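Local atomic coordinates of BpsB (PgaB), Poly-beta-1,6-N-acetyl-D-glucosamine N-deacetylase (PDB entry 5BU6), a protein that probably removes N-acetyl groups from poly-beta-1,6-N-acetyl-D-glucosamine as a metal-dependent family 4 carbohydrate esterase and is required for biofilm formation. Residues A[71-74]-A[75-79]; A[106-110]-A[111-115]; A[194-197]-A[198-202]. The protein carries 5 engineered substitutions. All coordinates share one frame; numbering follows the deposited sequence.

Interaction 1 of 3, residues A[71-74]-A[75-79]; sequences RPLP and PRPIL
Leu-73, Pro-74 and Pro-75 run in an extended, polyproline-like course until Arg-76, with positive phi and psi (43° and 55°), bends the chain so that Pro-77 comes back against Leu-73 and Pro-74. Leu-73 meets the returning ring with its CB and its CD1 methyl: CB lies 4.0 Å from Pro-77 CB, and CD1 lies 3.9 Å from Pro-77 CG, the two side chains crossing at about a right angle. CG of Leu-73 stands beside its own backbone N (chi1 -60°), which carries the CD1 branch to the ring. Pro-77 also packs on backbone, since Pro-74 O approaches its ring carbons, with CD at 3.4 Å. The neighbouring proline rings are close, with Pro-74 CB 3.5 Å from Pro-75 CD, inside the usual carbon contact distance. On the outer side, Pro-75 CB lies 3.9 Å above one face of the Arg-76 guanidinium, offset toward its rim, while Arg-76 NE is hydrogen-bonded to Gly-54 O.

The bend feeds strand 77-83, part of the parallel sheet of the deacetylase domain, from the loop that follows helix 60-67. Leu-73 also touches Phe-13 in a loop and Ser-66 of that helix, whereas Pro-75 O accepts a bond from Asn-56 ND2.

Because Pro-74, Pro-75 and Pro-77 have no backbone N-H to give, the turn is held within itself by ring-on-carbon contacts and by the restricted phi of its prolines, and its polar groups turn instead to residues such as Gly-54 and Asn-56.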
ATOM      1  N   ARG A  71       1.490 -22.404  11.321  1.00 41.82           N
ATOM      2  CA  ARG A  71       2.379 -21.802  12.310  1.00 41.13           C
ATOM      3  C   ARG A  71       1.702 -20.584  12.906  1.00 39.71           C
ATOM      4  O   ARG A  71       1.374 -19.662  12.177  1.00 40.97           O
ATOM      5  CB  ARG A  71       3.713 -21.362  11.673  1.00 43.20           C
ATOM      6  CG  ARG A  71       4.736 -22.461  11.507  1.00 61.16           C
ATOM      7  CD  ARG A  71       6.003 -21.899  10.887  1.00 68.47           C
ATOM      8  NE  ARG A  71       7.046 -22.912  10.765  1.00 82.63           N
ATOM      9  CZ  ARG A  71       8.323 -22.640  10.515  1.00 89.83           C
ATOM     10  NH1 ARG A  71       9.207 -23.623  10.423  1.00 97.11           N
ATOM     11  NH2 ARG A  71       8.715 -21.380  10.361  1.00 86.89           N
ATOM     12  N   PRO A  72       1.485 -20.571  14.228  1.00 40.69           N
ATOM     13  CA  PRO A  72       0.929 -19.376  14.865  1.00 39.63           C
ATOM     14  C   PRO A  72       1.877 -18.162  14.814  1.00 43.15           C
ATOM     15  O   PRO A  72       3.100 -18.318  14.740  1.00 39.05           O
ATOM     16  CB  PRO A  72       0.698 -19.823  16.312  1.00 42.25           C
ATOM     17  CG  PRO A  72       1.521 -21.057  16.467  1.00 56.83           C
ATOM     18  CD  PRO A  72       1.507 -21.722  15.145  1.00 49.92           C
ATOM     19  N   LEU A  73       1.292 -16.972  14.847  1.00 36.44           N
ATOM     20  CA  LEU A  73       2.049 -15.725  14.964  1.00 43.04           C
ATOM     21  C   LEU A  73       2.744 -15.625  16.319  1.00 38.45           C
ATOM     22  O   LEU A  73       2.243 -16.167  17.291  1.00 37.96           O
ATOM     23  CB  LEU A  73       1.115 -14.533  14.778  1.00 42.37           C
ATOM     24  CG  LEU A  73       0.391 -14.463  13.429  1.00 40.82           C
ATOM     25  CD1 LEU A  73      -0.433 -13.187  13.290  1.00 38.59           C
ATOM     26  CD2 LEU A  73       1.408 -14.581  12.305  1.00 31.86           C
ATOM     27  N   PRO A  74       3.880 -14.902  16.398  1.00 36.97           N
ATOM     28  CA  PRO A  74       4.445 -14.638  17.733  1.00 43.56           C
ATOM     29  C   PRO A  74       3.561 -13.658  18.506  1.00 46.00           C
ATOM     30  O   PRO A  74       2.666 -13.056  17.897  1.00 44.27           O
ATOM     31  CB  PRO A  74       5.801 -14.013  17.417  1.00 37.79           C
ATOM     32  CG  PRO A  74       5.552 -13.282  16.121  1.00 35.02           C
ATOM     33  CD  PRO A  74       4.620 -14.190  15.340  1.00 35.02           C
ATOM     34  N   PRO A  75       3.809 -13.479  19.814  1.00 47.39           N
ATOM     35  CA  PRO A  75       3.051 -12.478  20.575  1.00 47.10           C
ATOM     36  C   PRO A  75       3.242 -11.052  20.045  1.00 42.77           C
ATOM     37  O   PRO A  75       4.272 -10.752  19.432  1.00 43.50           O
ATOM     38  CB  PRO A  75       3.608 -12.613  22.001  1.00 57.76           C
ATOM     39  CG  PRO A  75       4.852 -13.397  21.880  1.00 58.57           C
ATOM     40  CD  PRO A  75       4.700 -14.267  20.682  1.00 53.42           C
ATOM     41  N   ARG A  76       2.241 -10.204  20.277  1.00 40.12           N
ATOM     42  CA  ARG A  76       2.227  -8.814  19.798  1.00 37.26           C
ATOM     43  C   ARG A  76       2.713  -8.667  18.363  1.00 33.58           C
ATOM     44  O   ARG A  76       3.637  -7.885  18.092  1.00 40.78           O
ATOM     45  CB  ARG A  76       3.080  -7.934  20.721  1.00 41.56           C
ATOM     46  CG  ARG A  76       2.520  -7.826  22.149  1.00 54.68           C
ATOM     47  CD  ARG A  76       3.591  -7.370  23.134  1.00 71.67           C
ATOM     48  NE  ARG A  76       4.755  -8.258  23.119  1.00 84.49           N
ATOM     49  CZ  ARG A  76       4.951  -9.267  23.965  1.00 84.68           C
ATOM     50  NH1 ARG A  76       4.064  -9.528  24.919  1.00 85.50           N
ATOM     51  NH2 ARG A  76       6.040 -10.017  23.861  1.00 82.44           N
ATOM     52  N   PRO A  77       2.089  -9.409  17.423  1.00 36.40           N
ATOM     53  CA  PRO A  77       2.589  -9.418  16.049  1.00 37.79           C
ATOM     54  C   PRO A  77       2.187  -8.151  15.328  1.00 39.53           C
ATOM     55  O   PRO A  77       1.055  -7.673  15.495  1.00 39.07           O
ATOM     56  CB  PRO A  77       1.894 -10.647  15.429  1.00 33.51           C
ATOM     57  CG  PRO A  77       0.639 -10.736  16.140  1.00 39.63           C
ATOM     58  CD  PRO A  77       0.857 -10.206  17.550  1.00 38.84           C
ATOM     59  N   ILE A  78       3.103  -7.606  14.540  1.00 30.90           N
ATOM     60  CA  ILE A  78       2.785  -6.414  13.766  1.00 30.78           C
ATOM     61  C   ILE A  78       3.353  -6.520  12.350  1.00 29.97           C
ATOM     62  O   ILE A  78       4.438  -7.044  12.152  1.00 31.60           O
ATOM     63  CB  ILE A  78       3.309  -5.130  14.483  1.00 37.36           C
ATOM     64  CG1 ILE A  78       2.843  -3.876  13.755  1.00 37.71           C
ATOM     65  CG2 ILE A  78       4.818  -5.149  14.645  1.00 31.60           C
ATOM     66  CD1 ILE A  78       2.783  -2.653  14.656  1.00 44.83           C
ATOM     67  N   LEU A  79       2.581  -6.051  11.371  1.00 27.27           N
ATOM     68  CA  LEU A  79       2.998  -5.996   9.977  1.00 29.97           C
ATOM     69  C   LEU A  79       3.368  -4.543   9.649  1.00 32.67           C
ATOM     70  O   LEU A  79       2.551  -3.636   9.839  1.00 33.30           O
ATOM     71  CB  LEU A  79       1.884  -6.478   9.048  1.00 33.52           C
ATOM     72  CG  LEU A  79       2.200  -6.543   7.545  1.00 32.81           C
ATOM     73  CD1 LEU A  79       3.225  -7.640   7.302  1.00 35.48           C
ATOM     74  CD2 LEU A  79       0.922  -6.825   6.767  1.00 31.29           C
TER

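Interaction 2 of 3, residues A[106-110]-A[111-115]; sequences VAVVT and SWTDA
Val-109 and Trp-112 meet side chain to side chain, and the same valine supplies the carbonyl that starts the turn. Its apolar contact is made over a ring face: CG1 stands 3.7 Å from the centroid of the five-membered ring of Trp-112, only 9° off the normal, a CH-pi contact. CB presses on CE3 of the tryptophan at 3.6 Å, and CG2 extends the contact over the six-membered part. The reach of CG1 follows from its placement opposite the backbone N (chi1 -177°). A smaller contact lies on the other side of the chain, where Val-108 CG1 meets Thr-113 OG1 at 3.3 Å.

This is the end of strand 104-108 running into the short helix 110-113, with Val-109 as N-cap residue, in the parallel beta/alpha fold of family 4 carbohydrate esterases. The side chain of Val-109 touches His-154 and His-159, both ligands, with Asp-84, of a bound nickel ion, and the ring of Trp-112 meets that of His-159, so the pair forms part of the second shell of the metal site.

Backbone bonds make the turn. Val-109 O is gripped twice: Trp-112 N, 3.0 Å away, approaches from above the carbonyl plane, whereas Thr-113 N lies nearly in line with the C=O bond (162° at the oxygen). Thr-110 O takes Asp-114 N at 2.8 Å.

Water provides the remaining bridge. One molecule accepts from Val-109 N at 2.8 Å and donates to Thr-113 OG1 at 3.0 Å, tying the strand end to the helix side chain. The hydroxyls of Thr-110 and Ser-111 turn elsewhere, to His-156 ND1 and His-156 O respectively.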
ATOM      1  N   VAL A 106       6.285  -3.688   0.858  1.00 27.36           N
ATOM      2  CA  VAL A 106       6.485  -2.468   0.077  1.00 33.26           C
ATOM      3  C   VAL A 106       5.470  -2.480  -1.068  1.00 33.26           C
ATOM      4  O   VAL A 106       5.443  -3.419  -1.845  1.00 30.90           O
ATOM      5  CB  VAL A 106       7.918  -2.372  -0.485  1.00 32.02           C
ATOM      6  CG1 VAL A 106       8.048  -1.162  -1.431  1.00 37.97           C
ATOM      7  CG2 VAL A 106       8.942  -2.299   0.652  1.00 31.57           C
ATOM      8  N   ALA A 107       4.626  -1.461  -1.152  1.00 31.57           N
ATOM      9  CA  ALA A 107       3.556  -1.441  -2.149  1.00 31.74           C
ATOM     10  C   ALA A 107       3.914  -0.408  -3.217  1.00 32.06           C
ATOM     11  O   ALA A 107       4.201   0.761  -2.901  1.00 31.67           O
ATOM     12  CB  ALA A 107       2.209  -1.127  -1.500  1.00 34.27           C
ATOM     13  N   VAL A 108       3.917  -0.869  -4.463  1.00 32.51           N
ATOM     14  CA  VAL A 108       4.441  -0.137  -5.613  1.00 32.29           C
ATOM     15  C   VAL A 108       3.322   0.457  -6.461  1.00 30.75           C
ATOM     16  O   VAL A 108       2.424  -0.269  -6.831  1.00 27.72           O
ATOM     17  CB  VAL A 108       5.278  -1.102  -6.490  1.00 39.96           C
ATOM     18  CG1 VAL A 108       5.710  -0.456  -7.783  1.00 35.01           C
ATOM     19  CG2 VAL A 108       6.464  -1.644  -5.689  1.00 50.70           C
ATOM     20  N   VAL A 109       3.351   1.757  -6.760  1.00 33.79           N
ATOM     21  CA  VAL A 109       2.428   2.307  -7.759  1.00 30.10           C
ATOM     22  C   VAL A 109       3.121   2.145  -9.105  1.00 31.81           C
ATOM     23  O   VAL A 109       4.093   2.844  -9.390  1.00 30.16           O
ATOM     24  CB  VAL A 109       2.091   3.785  -7.537  1.00 30.79           C
ATOM     25  CG1 VAL A 109       1.081   4.244  -8.582  1.00 29.29           C
ATOM     26  CG2 VAL A 109       1.554   4.019  -6.113  1.00 28.79           C
ATOM     27  N   THR A 110       2.678   1.206  -9.921  1.00 28.51           N
ATOM     28  CA  THR A 110       3.554   0.789 -11.011  1.00 31.25           C
ATOM     29  C   THR A 110       3.608   1.812 -12.154  1.00 32.40           C
ATOM     30  O   THR A 110       4.560   1.824 -12.918  1.00 37.45           O
ATOM     31  CB  THR A 110       3.179  -0.611 -11.546  1.00 30.35           C
ATOM     32  OG1 THR A 110       1.811  -0.642 -11.959  1.00 31.62           O
ATOM     33  CG2 THR A 110       3.396  -1.661 -10.454  1.00 29.01           C
ATOM     34  N   SER A 111       2.622   2.690 -12.274  1.00 28.15           N
ATOM     35  CA  SER A 111       2.733   3.703 -13.319  1.00 32.46           C
ATOM     36  C   SER A 111       3.790   4.764 -12.947  1.00 36.26           C
ATOM     37  O   SER A 111       4.254   5.506 -13.812  1.00 36.67           O
ATOM     38  CB  SER A 111       1.381   4.378 -13.614  1.00 34.98           C
ATOM     39  OG  SER A 111       1.008   5.246 -12.563  1.00 37.44           O
ATOM     40  N   TRP A 112       4.162   4.819 -11.670  1.00 31.76           N
ATOM     41  CA  TRP A 112       5.200   5.721 -11.192  1.00 34.39           C
ATOM     42  C   TRP A 112       6.577   5.090 -11.350  1.00 33.15           C
ATOM     43  O   TRP A 112       7.470   5.658 -11.949  1.00 32.87           O
ATOM     44  CB  TRP A 112       4.958   6.070  -9.712  1.00 32.85           C
ATOM     45  CG  TRP A 112       3.718   6.853  -9.450  1.00 32.15           C
ATOM     46  CD1 TRP A 112       2.850   7.342 -10.364  1.00 32.53           C
ATOM     47  CD2 TRP A 112       3.200   7.235  -8.160  1.00 29.04           C
ATOM     48  NE1 TRP A 112       1.822   8.004  -9.740  1.00 32.77           N
ATOM     49  CE2 TRP A 112       2.019   7.965  -8.389  1.00 35.39           C
ATOM     50  CE3 TRP A 112       3.621   7.025  -6.855  1.00 30.99           C
ATOM     51  CZ2 TRP A 112       1.248   8.490  -7.356  1.00 41.76           C
ATOM     52  CZ3 TRP A 112       2.853   7.566  -5.810  1.00 32.68           C
ATOM     53  CH2 TRP A 112       1.681   8.281  -6.079  1.00 33.12           C
ATOM     54  N   THR A 113       6.734   3.909 -10.764  1.00 29.38           N
ATOM     55  CA  THR A 113       7.947   3.113 -10.884  1.00 34.28           C
ATOM     56  C   THR A 113       8.274   2.820 -12.348  1.00 34.81           C
ATOM     57  O   THR A 113       9.431   2.876 -12.761  1.00 36.61           O
ATOM     58  CB  THR A 113       7.790   1.794 -10.089  1.00 34.05           C
ATOM     59  OG1 THR A 113       7.506   2.129  -8.724  1.00 37.93           O
ATOM     60  CG2 THR A 113       9.074   0.904 -10.158  1.00 28.14           C
ATOM     61  N   ASP A 114       7.250   2.531 -13.140  1.00 34.01           N
ATOM     62  CA  ASP A 114       7.471   2.174 -14.537  1.00 31.73           C
ATOM     63  C   ASP A 114       7.265   3.336 -15.516  1.00 33.36           C
ATOM     64  O   ASP A 114       7.010   3.112 -16.684  1.00 31.94           O
ATOM     65  CB  ASP A 114       6.546   1.032 -14.948  1.00 36.02           C
ATOM     66  CG  ASP A 114       7.053   0.298 -16.149  1.00 39.10           C
ATOM     67  OD1 ASP A 114       8.219  -0.150 -16.094  1.00 41.18           O
ATOM     68  OD2 ASP A 114       6.299   0.204 -17.138  1.00 39.21           O
ATOM     69  N   ALA A 115       7.326   4.575 -15.039  1.00 30.25           N
ATOM     70  CA  ALA A 115       7.128   5.693 -15.955  1.00 32.90           C
ATOM     71  C   ALA A 115       8.203   5.704 -17.037  1.00 31.42           C
ATOM     72  O   ALA A 115       9.344   5.303 -16.794  1.00 36.08           O
ATOM     73  CB  ALA A 115       7.121   7.030 -15.186  1.00 34.75           C
TER
HETATM   74  O   HOH W   1       5.778   3.224  -6.549  1.00 31.04           O

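Interaction 3 of 3, residues A[194-197]-A[198-202]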
ATOM      1  N   ALA A 194     -14.024  -2.957 -15.618  1.00 45.06           N
ATOM      2  CA  ALA A 194     -12.958  -3.184 -16.600  1.00 48.56           C
ATOM      3  C   ALA A 194     -11.730  -2.307 -16.332  1.00 50.58           C
ATOM      4  O   ALA A 194     -10.590  -2.785 -16.372  1.00 41.42           O
ATOM      5  CB  ALA A 194     -13.476  -2.946 -18.001  1.00 51.25           C
ATOM      6  N   ARG A 195     -11.956  -1.024 -16.058  1.00 46.39           N
ATOM      7  CA  ARG A 195     -10.843  -0.120 -15.780  1.00 40.37           C
ATOM      8  C   ARG A 195     -10.069  -0.578 -14.547  1.00 37.74           C
ATOM      9  O   ARG A 195      -8.838  -0.700 -14.593  1.00 39.94           O
ATOM     10  CB  ARG A 195     -11.344   1.322 -15.610  1.00 48.65           C
ATOM     11  CG  ARG A 195     -10.260   2.351 -15.271  1.00 47.91           C
ATOM     12  CD  ARG A 195     -10.803   3.796 -15.342  1.00 51.23           C
ATOM     13  NE  ARG A 195     -11.923   4.027 -14.423  1.00 46.66           N
ATOM     14  CZ  ARG A 195     -11.782   4.264 -13.120  1.00 46.18           C
ATOM     15  NH1 ARG A 195     -10.575   4.315 -12.581  1.00 38.56           N
ATOM     16  NH2 ARG A 195     -12.848   4.459 -12.356  1.00 49.70           N
ATOM     17  N   VAL A 196     -10.767  -0.849 -13.446  1.00 40.15           N
ATOM     18  CA  VAL A 196     -10.076  -1.282 -12.237  1.00 39.55           C
ATOM     19  C   VAL A 196      -9.388  -2.638 -12.435  1.00 35.95           C
ATOM     20  O   VAL A 196      -8.258  -2.830 -11.986  1.00 38.86           O
ATOM     21  CB  VAL A 196     -11.024  -1.373 -11.033  1.00 39.80           C
ATOM     22  CG1 VAL A 196     -10.300  -1.931  -9.838  1.00 39.89           C
ATOM     23  CG2 VAL A 196     -11.621   0.003 -10.720  1.00 34.96           C
ATOM     24  N   ARG A 197     -10.058  -3.577 -13.109  1.00 37.65           N
ATOM     25  CA  ARG A 197      -9.429  -4.877 -13.380  1.00 37.09           C
ATOM     26  C   ARG A 197      -8.131  -4.780 -14.173  1.00 39.72           C
ATOM     27  O   ARG A 197      -7.120  -5.354 -13.785  1.00 37.05           O
ATOM     28  CB  ARG A 197     -10.382  -5.803 -14.136  1.00 40.36           C
ATOM     29  CG  ARG A 197      -9.976  -7.265 -14.018  1.00 44.92           C
ATOM     30  CD  ARG A 197     -10.884  -8.158 -14.846  1.00 48.85           C
ATOM     31  NE  ARG A 197     -12.248  -8.212 -14.330  1.00 49.64           N
ATOM     32  CZ  ARG A 197     -13.278  -7.558 -14.858  1.00 52.94           C
ATOM     33  NH1 ARG A 197     -13.101  -6.788 -15.920  1.00 58.35           N
ATOM     34  NH2 ARG A 197     -14.491  -7.677 -14.326  1.00 49.09           N
ATOM     35  N   GLN A 198      -8.173  -4.058 -15.288  1.00 36.89           N
ATOM     36  CA  GLN A 198      -6.994  -3.874 -16.123  1.00 43.90           C
ATOM     37  C   GLN A 198      -5.873  -3.203 -15.347  1.00 42.03           C
ATOM     38  O   GLN A 198      -4.713  -3.583 -15.485  1.00 41.36           O
ATOM     39  CB  GLN A 198      -7.343  -3.052 -17.368  1.00 50.53           C
ATOM     40  CG  GLN A 198      -6.190  -2.854 -18.338  1.00 60.93           C
ATOM     41  CD  GLN A 198      -5.917  -4.077 -19.201  1.00 77.47           C
ATOM     42  OE1 GLN A 198      -5.405  -5.091 -18.723  1.00 83.31           O
ATOM     43  NE2 GLN A 198      -6.250  -3.979 -20.484  1.00 84.96           N
ATOM     44  N   ASP A 199      -6.221  -2.224 -14.514  1.00 41.82           N
ATOM     45  CA  ASP A 199      -5.235  -1.575 -13.657  1.00 37.52           C
ATOM     46  C   ASP A 199      -4.518  -2.575 -12.751  1.00 40.91           C
ATOM     47  O   ASP A 199      -3.294  -2.614 -12.717  1.00 42.37           O
ATOM     48  CB  ASP A 199      -5.892  -0.499 -12.799  1.00 37.96           C
ATOM     49  CG  ASP A 199      -4.877   0.342 -12.054  1.00 49.62           C
ATOM     50  OD1 ASP A 199      -4.377  -0.127 -11.005  1.00 45.75           O
ATOM     51  OD2 ASP A 199      -4.575   1.464 -12.522  1.00 52.40           O
ATOM     52  N   LEU A 200      -5.278  -3.383 -12.014  1.00 33.82           N
ATOM     53  CA  LEU A 200      -4.650  -4.327 -11.094  1.00 30.24           C
ATOM     54  C   LEU A 200      -3.827  -5.363 -11.855  1.00 34.54           C
ATOM     55  O   LEU A 200      -2.725  -5.724 -11.427  1.00 38.36           O
ATOM     56  CB  LEU A 200      -5.708  -5.021 -10.221  1.00 33.51           C
ATOM     57  CG  LEU A 200      -6.519  -4.070  -9.339  1.00 41.32           C
ATOM     58  CD1 LEU A 200      -7.506  -4.815  -8.450  1.00 38.81           C
ATOM     59  CD2 LEU A 200      -5.589  -3.209  -8.512  1.00 39.94           C
ATOM     60  N   LYS A 201      -4.373  -5.856 -12.967  1.00 35.21           N
ATOM     61  CA  LYS A 201      -3.690  -6.855 -13.785  1.00 33.51           C
ATOM     62  C   LYS A 201      -2.358  -6.302 -14.302  1.00 35.47           C
ATOM     63  O   LYS A 201      -1.327  -6.969 -14.247  1.00 32.23           O
ATOM     64  CB  LYS A 201      -4.564  -7.284 -14.969  1.00 40.99           C
ATOM     65  CG  LYS A 201      -4.033  -8.500 -15.728  1.00 49.62           C
ATOM     66  CD  LYS A 201      -4.618  -8.597 -17.140  1.00 68.47           C
ATOM     67  CE  LYS A 201      -6.137  -8.431 -17.161  1.00 81.86           C
ATOM     68  NZ  LYS A 201      -6.878  -9.627 -16.661  1.00 89.94           N
ATOM     69  N   THR A 202      -2.392  -5.079 -14.813  1.00 34.08           N
ATOM     70  CA  THR A 202      -1.172  -4.422 -15.263  1.00 33.82           C
ATOM     71  C   THR A 202      -0.116  -4.299 -14.153  1.00 31.40           C
ATOM     72  O   THR A 202       1.057  -4.609 -14.387  1.00 33.23           O
ATOM     73  CB  THR A 202      -1.487  -3.029 -15.851  1.00 36.49           C
ATOM     74  OG1 THR A 202      -2.386  -3.185 -16.952  1.00 38.31           O
ATOM     75  CG2 THR A 202      -0.219  -2.334 -16.359  1.00 37.46           C
TER
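Ala-194 and Gln-198 are joined by one of a series of alpha-helical bonds in helix 189-211, one of the helices around the parallel sheet of this deacetylase fold. Gln-198 N donates to Ala-194 O at 2.9 Å, and Asp-199 N, Leu-200 N and Lys-201 N donate in the same i+4 pattern to the carbonyls of Arg-195, Val-196 and Arg-197, so four successive acceptors are satisfied within the helix. Val-196 CG1 and Leu-200 CD1 touch at 4.2 Å on the face that meets helix 227-235, where Val-196 touches Val-232 and Leu-200 touches Ala-233.

The charged ends find partners elsewhere. Arg-195 NE forms a salt bridge with Glu-187, and Arg-197 NE one with Glu-235. Asp-199 is buried, and both of its oxygens are used, OD1 by His-156 N and OD2 by Asn-157 N; two backbone donors thus fix the rotation of the carboxylate, and they probably stabilise its negative charge.

Gln-198 O is doubly satisfied: Thr-202 N and Thr-202 OG1 come at it from opposite faces of the carbonyl plane, the hydroxyl at 2.8 Å and 36° out of that plane.

In the fold
Interactions 1 and 2 belong to neighbouring strands of one parallel sheet, 77-83 and 104-108, yet their centres lie about 29 Å apart on opposite sides of the chain's centre. Interaction 1 is partly buried and holds its own turn together mainly by proline and leucine contacts, its polar groups bonded elsewhere. Interaction 2, largely buried, leaves its strand through carbonyl bonds, a water and an aromatic face next to the metal ligands. Interaction 3, on a helix with one side toward solvent, relies on regular backbone bonds, its charged ends pairing elsewhere. Its nearest atoms are about 5 Å from those of interaction 2, and both hold His-156: Thr-110 at ND1, Asp-199 at the backbone N.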